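Local coordinates for protein fimbrial subunit CupB6 (Pseudomonas aeruginosa, PDB 5CYL) that probably mediates adhesion at the tip of a chaperone-usher pilus, and so may contribute to biofilm formation, at residues G62-V67 / Y85-D90; I243-C248 / A252-A257; K261-Q266 / I272-S277. One frame throughout, in Å; residues are numbered along the deposited sequence.

Contact 1 (G62-V67 / Y85-D90); sequences GNWSGV and YRISVD
W64 meets Y85 and I87 in the interior of the N-terminal beta sandwich, between its two sheets. W64 is on strand 56-65 of one sheet. Y85 and I87 are on strand 83-90 of the other. The six-membered ring of W64 and the ring of Y85 touch rim to rim. Neither lies over the face of the other, and the planes stand at 90°. Their centroids are 5.9 Å apart. The benzo edge of the indole does the touching: W64 CZ2 is 3.6 Å from Y85 CE2, and W64 CH2 is 3.7 Å from Y85 CD2. Y85 sets its ring opposite its backbone N (chi1 180°), which turns the ring so that its CD2-CE2 edge meets the indole. Its hydroxyl is hydrogen-bonded to Q125 of strand 118-129. I87 comes obliquely at the nitrogen side of the indole with its short branch: CG2 lies 3.8 Å from W64 NE1. V101, V146 and S193 also touch W64. The polar edge of the indole is satisfied through water. W64 NE1 donates to water 1 at 3.0 Å, and the backbone N of I87 donates to the same water at 2.6 Å, so one oxygen accepts from both sheets.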
ATOM      1  N   GLY A  62      -0.443 -21.767 -21.886  1.00 49.18           N
ATOM      2  CA  GLY A  62      -1.147 -20.720 -21.139  1.00 47.24           C
ATOM      3  C   GLY A  62      -1.448 -19.521 -21.992  1.00 46.48           C
ATOM      4  O   GLY A  62      -0.771 -19.249 -22.961  1.00 45.06           O
ATOM      5  N   ASN A  63      -2.505 -18.811 -21.656  1.00 48.33           N
ATOM      6  CA  ASN A  63      -2.688 -17.460 -22.185  1.00 49.63           C
ATOM      7  C   ASN A  63      -3.702 -16.715 -21.336  1.00 51.67           C
ATOM      8  O   ASN A  63      -4.503 -17.322 -20.633  1.00 56.01           O
ATOM      9  CB  ASN A  63      -3.150 -17.501 -23.626  1.00 51.12           C
ATOM     10  CG  ASN A  63      -4.579 -17.937 -23.754  1.00 51.82           C
ATOM     11  OD1 ASN A  63      -5.086 -18.732 -22.976  1.00 54.56           O
ATOM     12  ND2 ASN A  63      -5.249 -17.416 -24.753  1.00 50.72           N
ATOM     13  N   TRP A  64      -3.665 -15.395 -21.407  1.00 50.21           N
ATOM     14  CA  TRP A  64      -4.614 -14.542 -20.704  1.00 44.09           C
ATOM     15  C   TRP A  64      -5.616 -14.109 -21.744  1.00 47.62           C
ATOM     16  O   TRP A  64      -5.247 -13.591 -22.812  1.00 51.62           O
ATOM     17  CB  TRP A  64      -3.943 -13.294 -20.117  1.00 37.40           C
ATOM     18  CG  TRP A  64      -3.254 -13.486 -18.824  1.00 34.93           C
ATOM     19  CD1 TRP A  64      -1.930 -13.715 -18.643  1.00 38.29           C
ATOM     20  CD2 TRP A  64      -3.825 -13.444 -17.511  1.00 33.08           C
ATOM     21  NE1 TRP A  64      -1.639 -13.852 -17.288  1.00 36.87           N
ATOM     22  CE2 TRP A  64      -2.788 -13.661 -16.582  1.00 32.86           C
ATOM     23  CE3 TRP A  64      -5.103 -13.232 -17.032  1.00 33.17           C
ATOM     24  CZ2 TRP A  64      -3.006 -13.716 -15.212  1.00 31.24           C
ATOM     25  CZ3 TRP A  64      -5.308 -13.258 -15.643  1.00 32.85           C
ATOM     26  CH2 TRP A  64      -4.266 -13.506 -14.769  1.00 30.28           C
ATOM     27  N   SER A  65      -6.892 -14.294 -21.451  1.00 51.20           N
ATOM     28  CA  SER A  65      -7.943 -13.767 -22.348  1.00 54.38           C
ATOM     29  C   SER A  65      -8.815 -12.783 -21.595  1.00 56.35           C
ATOM     30  O   SER A  65      -8.759 -12.653 -20.359  1.00 54.88           O
ATOM     31  CB  SER A  65      -8.798 -14.889 -22.933  1.00 51.03           C
ATOM     32  OG  SER A  65      -9.210 -15.748 -21.894  1.00 50.38           O
ATOM     33  N   GLY A  66      -9.634 -12.049 -22.337  1.00 58.90           N
ATOM     34  CA  GLY A  66     -10.552 -11.085 -21.722  1.00 56.46           C
ATOM     35  C   GLY A  66      -9.967  -9.703 -21.623  1.00 55.12           C
ATOM     36  O   GLY A  66     -10.586  -8.782 -21.097  1.00 56.22           O
ATOM     37  N   VAL A  67      -8.753  -9.577 -22.138  1.00 53.61           N
ATOM     38  CA  VAL A  67      -8.094  -8.300 -22.368  1.00 47.98           C
ATOM     39  C   VAL A  67      -7.239  -8.457 -23.635  1.00 47.55           C
ATOM     40  O   VAL A  67      -6.578  -9.460 -23.814  1.00 50.08           O
ATOM     41  CB  VAL A  67      -7.215  -7.866 -21.182  1.00 20.00           C
ATOM     42  CG1 VAL A  67      -6.419  -6.619 -21.536  1.00 20.00           C
ATOM     43  CG2 VAL A  67      -8.067  -7.629 -19.943  1.00 20.00           C
ATOM     44  N   TYR A  85      -0.163  -7.947 -12.051  1.00 44.21           N
ATOM     45  CA  TYR A  85       0.001  -9.389 -11.832  1.00 42.23           C
ATOM     46  C   TYR A  85       0.586 -10.038 -13.074  1.00 42.89           C
ATOM     47  O   TYR A  85       0.084  -9.852 -14.193  1.00 42.94           O
ATOM     48  CB  TYR A  85      -1.331 -10.031 -11.486  1.00 43.61           C
ATOM     49  CG  TYR A  85      -1.266 -11.523 -11.246  1.00 46.95           C
ATOM     50  CD1 TYR A  85      -0.426 -12.063 -10.279  1.00 48.71           C
ATOM     51  CD2 TYR A  85      -2.058 -12.390 -11.985  1.00 42.97           C
ATOM     52  CE1 TYR A  85      -0.367 -13.429 -10.067  1.00 51.02           C
ATOM     53  CE2 TYR A  85      -2.042 -13.761 -11.754  1.00 42.74           C
ATOM     54  CZ  TYR A  85      -1.174 -14.281 -10.803  1.00 46.86           C
ATOM     55  OH  TYR A  85      -1.120 -15.624 -10.571  1.00 46.29           O
ATOM     56  N   ARG A  86       1.655 -10.787 -12.870  1.00 41.47           N
ATOM     57  CA  ARG A  86       2.347 -11.491 -13.941  1.00 41.96           C
ATOM     58  C   ARG A  86       2.556 -12.931 -13.491  1.00 44.86           C
ATOM     59  O   ARG A  86       3.042 -13.179 -12.390  1.00 46.19           O
ATOM     60  CB  ARG A  86       3.709 -10.813 -14.169  1.00 41.33           C
ATOM     61  CG  ARG A  86       4.531 -11.302 -15.331  1.00 43.89           C
ATOM     62  CD  ARG A  86       5.656 -10.309 -15.581  1.00 46.17           C
ATOM     63  NE  ARG A  86       6.608 -10.232 -14.472  1.00 48.10           N
ATOM     64  CZ  ARG A  86       7.484  -9.247 -14.285  1.00 48.93           C
ATOM     65  NH1 ARG A  86       7.537  -8.215 -15.128  1.00 47.27           N
ATOM     66  NH2 ARG A  86       8.323  -9.270 -13.248  1.00 48.89           N
ATOM     67  N   ILE A  87       2.198 -13.894 -14.322  1.00 45.08           N
ATOM     68  CA  ILE A  87       2.434 -15.311 -13.981  1.00 43.01           C
ATOM     69  C   ILE A  87       3.249 -16.021 -15.060  1.00 44.16           C
ATOM     70  O   ILE A  87       3.000 -15.905 -16.239  1.00 44.83           O
ATOM     71  CB  ILE A  87       1.133 -16.066 -13.696  1.00 41.88           C
ATOM     72  CG1 ILE A  87       1.461 -17.458 -13.150  1.00 43.08           C
ATOM     73  CG2 ILE A  87       0.225 -16.112 -14.927  1.00 43.78           C
ATOM     74  CD1 ILE A  87       0.304 -18.171 -12.485  1.00 44.90           C
ATOM     75  N   SER A  88       4.272 -16.729 -14.616  1.00 48.42           N
ATOM     76  CA  SER A  88       5.174 -17.457 -15.532  1.00 51.53           C
ATOM     77  C   SER A  88       5.381 -18.907 -15.082  1.00 50.67           C
ATOM     78  O   SER A  88       5.223 -19.245 -13.916  1.00 45.96           O
ATOM     79  CB  SER A  88       6.489 -16.717 -15.716  1.00 51.75           C
ATOM     80  OG  SER A  88       6.831 -16.080 -14.513  1.00 67.28           O
ATOM     81  N   VAL A  89       5.730 -19.761 -16.043  1.00 52.62           N
ATOM     82  CA  VAL A  89       5.990 -21.189 -15.755  1.00 54.23           C
ATOM     83  C   VAL A  89       7.477 -21.484 -15.755  1.00 57.57           C
ATOM     84  O   VAL A  89       8.188 -21.017 -16.643  1.00 54.94           O
ATOM     85  CB  VAL A  89       5.286 -22.124 -16.744  1.00 50.37           C
ATOM     86  CG1 VAL A  89       3.814 -21.753 -16.881  1.00 55.89           C
ATOM     87  CG2 VAL A  89       5.936 -22.064 -18.095  1.00 50.70           C
ATOM     88  N   ASP A  90       7.926 -22.231 -14.760  1.00 68.22           N
ATOM     89  CA  ASP A  90       9.318 -22.662 -14.707  1.00 79.46           C
ATOM     90  C   ASP A  90       9.407 -23.907 -15.541  1.00 78.06           C
ATOM     91  O   ASP A  90       9.098 -25.006 -15.079  1.00 77.96           O
ATOM     92  CB  ASP A  90       9.747 -22.958 -13.271  1.00 87.35           C
ATOM     93  CG  ASP A  90       9.477 -21.810 -12.338  1.00102.12           C
ATOM     94  OD1 ASP A  90       9.725 -20.652 -12.766  1.00116.65           O
ATOM     95  OD2 ASP A  90       9.004 -22.068 -11.193  1.00101.38           O
TER
HETATM   96  O   HOH W   1       1.243 -13.421 -16.679  1.00 54.08           O

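Contact 2 (I243-C248 / A252-A257); sequences ISLSEC and AKPEIA
I256 holds CG1 opposite its backbone N (chi1 -172°), and its extended chain pushes CD1 across the core to I243. I243 answers with its short branch. With chi1 at -64°, it is CG2 that lies opposite the backbone N and reaches forward. The two strands form a beta arch in the C-terminal sandwich, which is consistent with an immunoglobulin-like pilin domain. They run in nearly opposite directions, 161° apart, but face each other through side chains. CA atoms at the matched positions I243 and I256 are 9.2 Å apart. Each strand pairs with others: 239-245 with 311-322, and 255-260 with 299-308 and 332-343.

I243 CG2 lies 3.7 Å from I256 CD1, and I243 CD1 lies 3.9 Å from the same methyl. One methyl of I256 therefore rests against two branches of I243, and the side chains meet at a slant. Next along the arch, L245 and P254 point at each other. The CD1 methyl of L245 meets the outer corner of the proline ring, 3.9 Å from P254 CG and 4.1 Å from P254 CB. F342 of strand 332-343 touches I243, L245 and I256. C209 touches both L245 and P254, and it is joined by a disulfide to C248. This bond ties the bend of the arch to the chain ahead of strand 215-225. Near the bend the two chains draw together, with the CA atoms of C248 and A252 6.2 Å apart. There the beta carbons alone meet: C248 CB is 4.4 Å from A252 CB.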
ATOM      1  N   ILE A 243       6.593  17.983  16.932  1.00 31.30           N
ATOM      2  CA  ILE A 243       5.686  16.866  17.225  1.00 32.02           C
ATOM      3  C   ILE A 243       6.087  15.786  16.246  1.00 34.25           C
ATOM      4  O   ILE A 243       6.055  16.002  15.045  1.00 33.07           O
ATOM      5  CB  ILE A 243       4.210  17.224  17.073  1.00 30.06           C
ATOM      6  CG1 ILE A 243       3.817  18.297  18.094  1.00 29.85           C
ATOM      7  CG2 ILE A 243       3.336  15.983  17.231  1.00 28.24           C
ATOM      8  CD1 ILE A 243       2.378  18.710  17.982  1.00 29.73           C
ATOM      9  N   SER A 244       6.507  14.641  16.761  1.00 37.40           N
ATOM     10  CA  SER A 244       7.020  13.583  15.910  1.00 42.68           C
ATOM     11  C   SER A 244       6.410  12.178  16.107  1.00 44.63           C
ATOM     12  O   SER A 244       5.902  11.837  17.158  1.00 47.66           O
ATOM     13  CB  SER A 244       8.523  13.542  16.069  1.00 43.80           C
ATOM     14  OG  SER A 244       9.063  12.544  15.236  1.00 62.58           O
ATOM     15  N   LEU A 245       6.480  11.382  15.059  1.00 42.45           N
ATOM     16  CA  LEU A 245       6.026   9.997  15.065  1.00 43.82           C
ATOM     17  C   LEU A 245       7.187   9.144  14.605  1.00 46.29           C
ATOM     18  O   LEU A 245       7.974   9.587  13.755  1.00 42.67           O
ATOM     19  CB  LEU A 245       4.854   9.794  14.103  1.00 42.70           C
ATOM     20  CG  LEU A 245       3.482  10.320  14.512  1.00 41.41           C
ATOM     21  CD1 LEU A 245       2.540  10.276  13.325  1.00 43.58           C
ATOM     22  CD2 LEU A 245       2.898   9.511  15.657  1.00 39.98           C
ATOM     23  N   SER A 246       7.327   7.935  15.134  1.00 51.09           N
ATOM     24  CA  SER A 246       8.449   7.078  14.681  1.00 52.99           C
ATOM     25  C   SER A 246       7.998   5.680  14.374  1.00 50.89           C
ATOM     26  O   SER A 246       6.865   5.301  14.655  1.00 50.08           O
ATOM     27  CB  SER A 246       9.593   7.094  15.680  1.00 53.09           C
ATOM     28  OG  SER A 246       9.035   6.831  16.957  1.00 55.76           O
ATOM     29  N   GLU A 247       8.890   4.936  13.745  1.00 51.23           N
ATOM     30  CA  GLU A 247       8.580   3.586  13.274  1.00 53.64           C
ATOM     31  C   GLU A 247       7.493   3.606  12.186  1.00 51.11           C
ATOM     32  O   GLU A 247       6.665   2.725  12.104  1.00 54.54           O
ATOM     33  CB  GLU A 247       8.169   2.683  14.437  1.00 59.25           C
ATOM     34  CG  GLU A 247       9.280   2.431  15.432  1.00 68.28           C
ATOM     35  CD  GLU A 247       8.896   1.451  16.522  1.00 77.51           C
ATOM     36  OE1 GLU A 247       7.789   0.865  16.472  1.00 86.55           O
ATOM     37  OE2 GLU A 247       9.709   1.275  17.452  1.00 84.20           O
ATOM     38  N   CYS A 248       7.545   4.625  11.356  1.00 48.34           N
ATOM     39  CA  CYS A 248       6.603   4.798  10.262  1.00 46.91           C
ATOM     40  C   CYS A 248       6.858   3.812   9.150  1.00 43.43           C
ATOM     41  O   CYS A 248       7.993   3.590   8.752  1.00 41.66           O
ATOM     42  CB  CYS A 248       6.778   6.193   9.667  1.00 47.89           C
ATOM     43  SG  CYS A 248       6.180   7.493  10.769  1.00 52.15           S
ATOM     44  N   ALA A 252       3.767   5.514   4.631  1.00 45.01           N
ATOM     45  CA  ALA A 252       2.910   6.283   5.558  1.00 43.74           C
ATOM     46  C   ALA A 252       3.039   7.788   5.246  1.00 42.22           C
ATOM     47  O   ALA A 252       4.153   8.295   5.002  1.00 45.49           O
ATOM     48  CB  ALA A 252       3.258   5.978   7.014  1.00 40.69           C
ATOM     49  N   LYS A 253       1.909   8.483   5.249  1.00 39.53           N
ATOM     50  CA  LYS A 253       1.887   9.911   5.022  1.00 41.48           C
ATOM     51  C   LYS A 253       0.917  10.472   6.016  1.00 40.02           C
ATOM     52  O   LYS A 253      -0.208  10.786   5.600  1.00 44.63           O
ATOM     53  CB  LYS A 253       1.453  10.237   3.587  1.00 45.78           C
ATOM     54  CG  LYS A 253       2.532   9.923   2.546  1.00 57.98           C
ATOM     55  CD  LYS A 253       2.527  10.945   1.408  1.00 71.81           C
ATOM     56  CE  LYS A 253       1.122  11.044   0.809  1.00 82.29           C
ATOM     57  NZ  LYS A 253       1.010  11.986  -0.344  1.00 84.07           N
ATOM     58  N   PRO A 254       1.318  10.610   7.324  1.00 38.09           N
ATOM     59  CA  PRO A 254       0.275  11.016   8.254  1.00 38.16           C
ATOM     60  C   PRO A 254       0.005  12.502   8.306  1.00 41.84           C
ATOM     61  O   PRO A 254       0.779  13.314   7.806  1.00 48.20           O
ATOM     62  CB  PRO A 254       0.811  10.589   9.630  1.00 35.49           C
ATOM     63  CG  PRO A 254       2.217  10.166   9.415  1.00 35.58           C
ATOM     64  CD  PRO A 254       2.607  10.587   8.044  1.00 35.61           C
ATOM     65  N   GLU A 255      -1.136  12.838   8.892  1.00 42.80           N
ATOM     66  CA  GLU A 255      -1.550  14.232   9.039  1.00 40.53           C
ATOM     67  C   GLU A 255      -1.919  14.501  10.476  1.00 38.91           C
ATOM     68  O   GLU A 255      -2.251  13.586  11.218  1.00 40.45           O
ATOM     69  CB  GLU A 255      -2.718  14.524   8.119  1.00 44.46           C
ATOM     70  CG  GLU A 255      -2.319  14.679   6.660  1.00 50.93           C
ATOM     71  CD  GLU A 255      -3.481  14.988   5.751  1.00 54.63           C
ATOM     72  OE1 GLU A 255      -4.562  14.361   5.851  1.00 54.88           O
ATOM     73  OE2 GLU A 255      -3.294  15.881   4.907  1.00 64.39           O
ATOM     74  N   ILE A 256      -1.779  15.754  10.876  1.00 37.35           N
ATOM     75  CA  ILE A 256      -2.066  16.131  12.261  1.00 36.45           C
ATOM     76  C   ILE A 256      -3.046  17.302  12.333  1.00 35.48           C
ATOM     77  O   ILE A 256      -2.930  18.248  11.541  1.00 37.16           O
ATOM     78  CB  ILE A 256      -0.760  16.456  13.018  1.00 35.28           C
ATOM     79  CG1 ILE A 256      -1.041  16.668  14.516  1.00 32.23           C
ATOM     80  CG2 ILE A 256      -0.065  17.666  12.405  1.00 32.39           C
ATOM     81  CD1 ILE A 256       0.209  16.745  15.373  1.00 30.72           C
ATOM     82  N   ALA A 257      -3.985  17.232  13.272  1.00 31.52           N
ATOM     83  CA  ALA A 257      -4.970  18.291  13.436  1.00 30.80           C
ATOM     84  C   ALA A 257      -4.997  18.762  14.869  1.00 33.42           C
ATOM     85  O   ALA A 257      -4.798  17.953  15.764  1.00 34.72           O
ATOM     86  CB  ALA A 257      -6.322  17.768  13.071  1.00 27.79           C
TER

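Contact 3 (K261-Q266 / I272-S277); sequences KYVSAQ and ILSLKS
The long loop that joins strand 255-260 to strand 283-289 folds back on itself here, at the surface of the C-terminal fimbrial domain. Y262 and K276 carry most of the contact. The lysine chain is extended and runs across one face of the tyrosine ring toward its hydroxyl. K276 CG sits 4.0 Å above the ring plane, displaced toward the rim. Farther along, K276 CD comes within 3.5 Å of Y262 OH. Mostly the aliphatic part of the lysine makes the contact, though K276 NZ also comes within 3.6 Å of Y262 OH. The two side chains meet at a slant. K276 places CG opposite its backbone N (chi1 -167°), which leads the chain along the ring.

The opposite face of the ring is covered by K261, the residue just before it. K261 CG lies 3.7 Å above the plane, also offset toward the rim. The ring is thus sandwiched between two lysine chains. Their like-charged amino groups are not in contact, with K261 NZ 6.0 Å from K276 NZ.

S274 stands at the edge of the ring, near its plane. Its OG is 4.0 Å from Y262 CB. V263 adds a looser touch, with V263 CG2 4.4 Å from S274 CB.

The two arms of the loop share an anchor. D260, at the end of strand 255-260, accepts from the backbone N of Y262 with OD1 and from that of S274 with OD2. Backbone bonds join K261 to A337 and K276 to D335 on strand 332-343, while L273 bonds to I285 on strand 283-289.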
ATOM      1  N   LYS A 261      -8.054  23.182  23.706  1.00 40.86           N
ATOM      2  CA  LYS A 261      -8.629  22.339  24.754  1.00 40.14           C
ATOM      3  C   LYS A 261      -9.766  23.032  25.436  1.00 39.89           C
ATOM      4  O   LYS A 261     -10.680  22.378  25.857  1.00 38.80           O
ATOM      5  CB  LYS A 261      -7.602  21.906  25.787  1.00 43.30           C
ATOM      6  CG  LYS A 261      -8.215  21.328  27.065  1.00 48.68           C
ATOM      7  CD  LYS A 261      -7.453  20.102  27.548  1.00 50.20           C
ATOM      8  CE  LYS A 261      -7.991  19.665  28.909  1.00 54.86           C
ATOM      9  NZ  LYS A 261      -6.896  19.180  29.782  1.00 57.25           N
ATOM     10  N   TYR A 262      -9.716  24.354  25.508  1.00 40.87           N
ATOM     11  CA  TYR A 262     -10.736  25.126  26.204  1.00 42.10           C
ATOM     12  C   TYR A 262     -11.876  25.690  25.361  1.00 41.27           C
ATOM     13  O   TYR A 262     -12.844  26.175  25.881  1.00 47.34           O
ATOM     14  CB  TYR A 262     -10.048  26.226  27.023  1.00 47.69           C
ATOM     15  CG  TYR A 262      -8.948  25.645  27.897  1.00 50.18           C
ATOM     16  CD1 TYR A 262      -9.246  24.630  28.810  1.00 52.76           C
ATOM     17  CD2 TYR A 262      -7.626  26.069  27.785  1.00 50.24           C
ATOM     18  CE1 TYR A 262      -8.277  24.049  29.596  1.00 55.43           C
ATOM     19  CE2 TYR A 262      -6.637  25.496  28.575  1.00 53.09           C
ATOM     20  CZ  TYR A 262      -6.980  24.490  29.482  1.00 54.90           C
ATOM     21  OH  TYR A 262      -6.062  23.897  30.300  1.00 54.77           O
ATOM     22  N   VAL A 263     -11.771  25.655  24.053  1.00 44.02           N
ATOM     23  CA  VAL A 263     -12.821  26.183  23.179  1.00 42.92           C
ATOM     24  C   VAL A 263     -13.345  25.116  22.232  1.00 47.24           C
ATOM     25  O   VAL A 263     -12.562  24.511  21.505  1.00 51.24           O
ATOM     26  CB  VAL A 263     -12.277  27.386  22.400  1.00 37.82           C
ATOM     27  CG1 VAL A 263     -13.087  27.646  21.150  1.00 37.16           C
ATOM     28  CG2 VAL A 263     -12.224  28.597  23.318  1.00 34.78           C
ATOM     29  N   SER A 264     -14.653  24.870  22.253  1.00 50.99           N
ATOM     30  CA  SER A 264     -15.283  23.890  21.344  1.00 52.36           C
ATOM     31  C   SER A 264     -15.868  24.498  20.038  1.00 47.88           C
ATOM     32  O   SER A 264     -15.665  23.937  18.973  1.00 49.43           O
ATOM     33  CB  SER A 264     -16.335  23.087  22.084  1.00 56.42           C
ATOM     34  OG  SER A 264     -17.464  23.907  22.264  1.00 72.04           O
ATOM     35  N   ALA A 265     -16.552  25.631  20.138  1.00 44.89           N
ATOM     36  CA  ALA A 265     -17.102  26.361  18.984  1.00 40.14           C
ATOM     37  C   ALA A 265     -16.055  26.925  17.987  1.00 39.05           C
ATOM     38  O   ALA A 265     -14.944  27.285  18.386  1.00 40.49           O
ATOM     39  CB  ALA A 265     -17.978  27.490  19.482  1.00 41.38           C
ATOM     40  N   GLN A 266     -16.421  27.047  16.702  1.00 34.93           N
ATOM     41  CA  GLN A 266     -15.513  27.608  15.696  1.00 33.26           C
ATOM     42  C   GLN A 266     -15.183  29.039  16.104  1.00 35.21           C
ATOM     43  O   GLN A 266     -16.068  29.799  16.457  1.00 35.58           O
ATOM     44  CB  GLN A 266     -16.096  27.565  14.286  1.00 31.73           C
ATOM     45  CG  GLN A 266     -15.218  28.245  13.270  1.00 33.21           C
ATOM     46  CD  GLN A 266     -13.942  27.456  12.935  1.00 36.28           C
ATOM     47  OE1 GLN A 266     -13.900  26.236  13.058  1.00 37.25           O
ATOM     48  NE2 GLN A 266     -12.913  28.159  12.471  1.00 33.65           N
ATOM     49  N   ILE A 272      -5.486  32.019  16.848  1.00 28.67           N
ATOM     50  CA  ILE A 272      -5.177  32.434  18.213  1.00 28.38           C
ATOM     51  C   ILE A 272      -5.639  31.324  19.147  1.00 29.58           C
ATOM     52  O   ILE A 272      -6.841  31.076  19.263  1.00 29.89           O
ATOM     53  CB  ILE A 272      -5.894  33.769  18.620  1.00 25.44           C
ATOM     54  CG1 ILE A 272      -5.882  34.836  17.519  1.00 22.08           C
ATOM     55  CG2 ILE A 272      -5.272  34.348  19.880  1.00 24.74           C
ATOM     56  CD1 ILE A 272      -4.526  35.383  17.274  1.00 21.75           C
ATOM     57  N   LEU A 273      -4.690  30.667  19.795  1.00 31.48           N
ATOM     58  CA  LEU A 273      -5.008  29.745  20.873  1.00 33.71           C
ATOM     59  C   LEU A 273      -5.338  30.508  22.168  1.00 34.47           C
ATOM     60  O   LEU A 273      -4.653  31.452  22.548  1.00 37.70           O
ATOM     61  CB  LEU A 273      -3.827  28.840  21.089  1.00 33.01           C
ATOM     62  CG  LEU A 273      -3.969  27.668  22.041  1.00 33.69           C
ATOM     63  CD1 LEU A 273      -5.115  26.777  21.672  1.00 34.07           C
ATOM     64  CD2 LEU A 273      -2.677  26.878  22.061  1.00 31.54           C
ATOM     65  N   SER A 274      -6.364  30.060  22.868  1.00 33.61           N
ATOM     66  CA  SER A 274      -6.876  30.780  24.032  1.00 33.66           C
ATOM     67  C   SER A 274      -6.005  30.520  25.247  1.00 33.36           C
ATOM     68  O   SER A 274      -5.416  29.460  25.351  1.00 36.99           O
ATOM     69  CB  SER A 274      -8.310  30.305  24.311  1.00 36.05           C
ATOM     70  OG  SER A 274      -8.459  29.599  25.553  1.00 42.84           O
ATOM     71  N   LEU A 275      -5.978  31.455  26.190  1.00 34.05           N
ATOM     72  CA  LEU A 275      -5.340  31.197  27.496  1.00 34.64           C
ATOM     73  C   LEU A 275      -6.379  30.606  28.464  1.00 39.35           C
ATOM     74  O   LEU A 275      -7.561  30.941  28.354  1.00 39.79           O
ATOM     75  CB  LEU A 275      -4.721  32.457  28.084  1.00 31.42           C
ATOM     76  CG  LEU A 275      -3.605  33.178  27.331  1.00 32.40           C
ATOM     77  CD1 LEU A 275      -3.175  34.375  28.156  1.00 31.38           C
ATOM     78  CD2 LEU A 275      -2.388  32.317  26.975  1.00 33.38           C
ATOM     79  N   LYS A 276      -5.958  29.703  29.361  1.00 43.36           N
ATOM     80  CA  LYS A 276      -6.834  29.193  30.429  1.00 44.34           C
ATOM     81  C   LYS A 276      -7.286  30.401  31.255  1.00 47.03           C
ATOM     82  O   LYS A 276      -6.485  31.301  31.549  1.00 51.66           O
ATOM     83  CB  LYS A 276      -6.119  28.175  31.316  1.00 47.22           C
ATOM     84  CG  LYS A 276      -7.096  27.427  32.213  1.00 57.05           C
ATOM     85  CD  LYS A 276      -6.500  26.218  32.925  1.00 66.40           C
ATOM     86  CE  LYS A 276      -7.643  25.288  33.378  1.00 75.95           C
ATOM     87  NZ  LYS A 276      -7.352  23.835  33.607  1.00 82.96           N
ATOM     88  N   SER A 277      -8.556  30.450  31.646  1.00 48.94           N
ATOM     89  CA  SER A 277      -9.064  31.698  32.242  1.00 53.22           C
ATOM     90  C   SER A 277      -8.695  31.858  33.731  1.00 55.49           C
ATOM     91  O   SER A 277      -8.293  30.896  34.372  1.00 59.19           O
ATOM     92  CB  SER A 277     -10.569  31.798  32.067  1.00 52.53           C
ATOM     93  OG  SER A 277     -11.205  30.861  32.915  1.00 52.38           O
TER

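In the fold
The three contacts follow one another along the chain. Contact 1 belongs to the N-terminal sandwich, and contacts 2 and 3 belong to the C-terminal fimbrial domain. The centres of contacts 1 and 2 are 40 Å apart, with about 22 Å between nearest atoms. Contacts 1 and 3 lie on opposite sides of the chain's centre, 61 Å between their own centres. Contacts 2 and 3 are closer, with centres 25 Å apart. They adjoin in sequence through strand 255-260, which leads from the arch of contact 2 to the loop of contact 3. Contacts 1 and 2 are buried between sheets, whereas contact 3 lies at the surface.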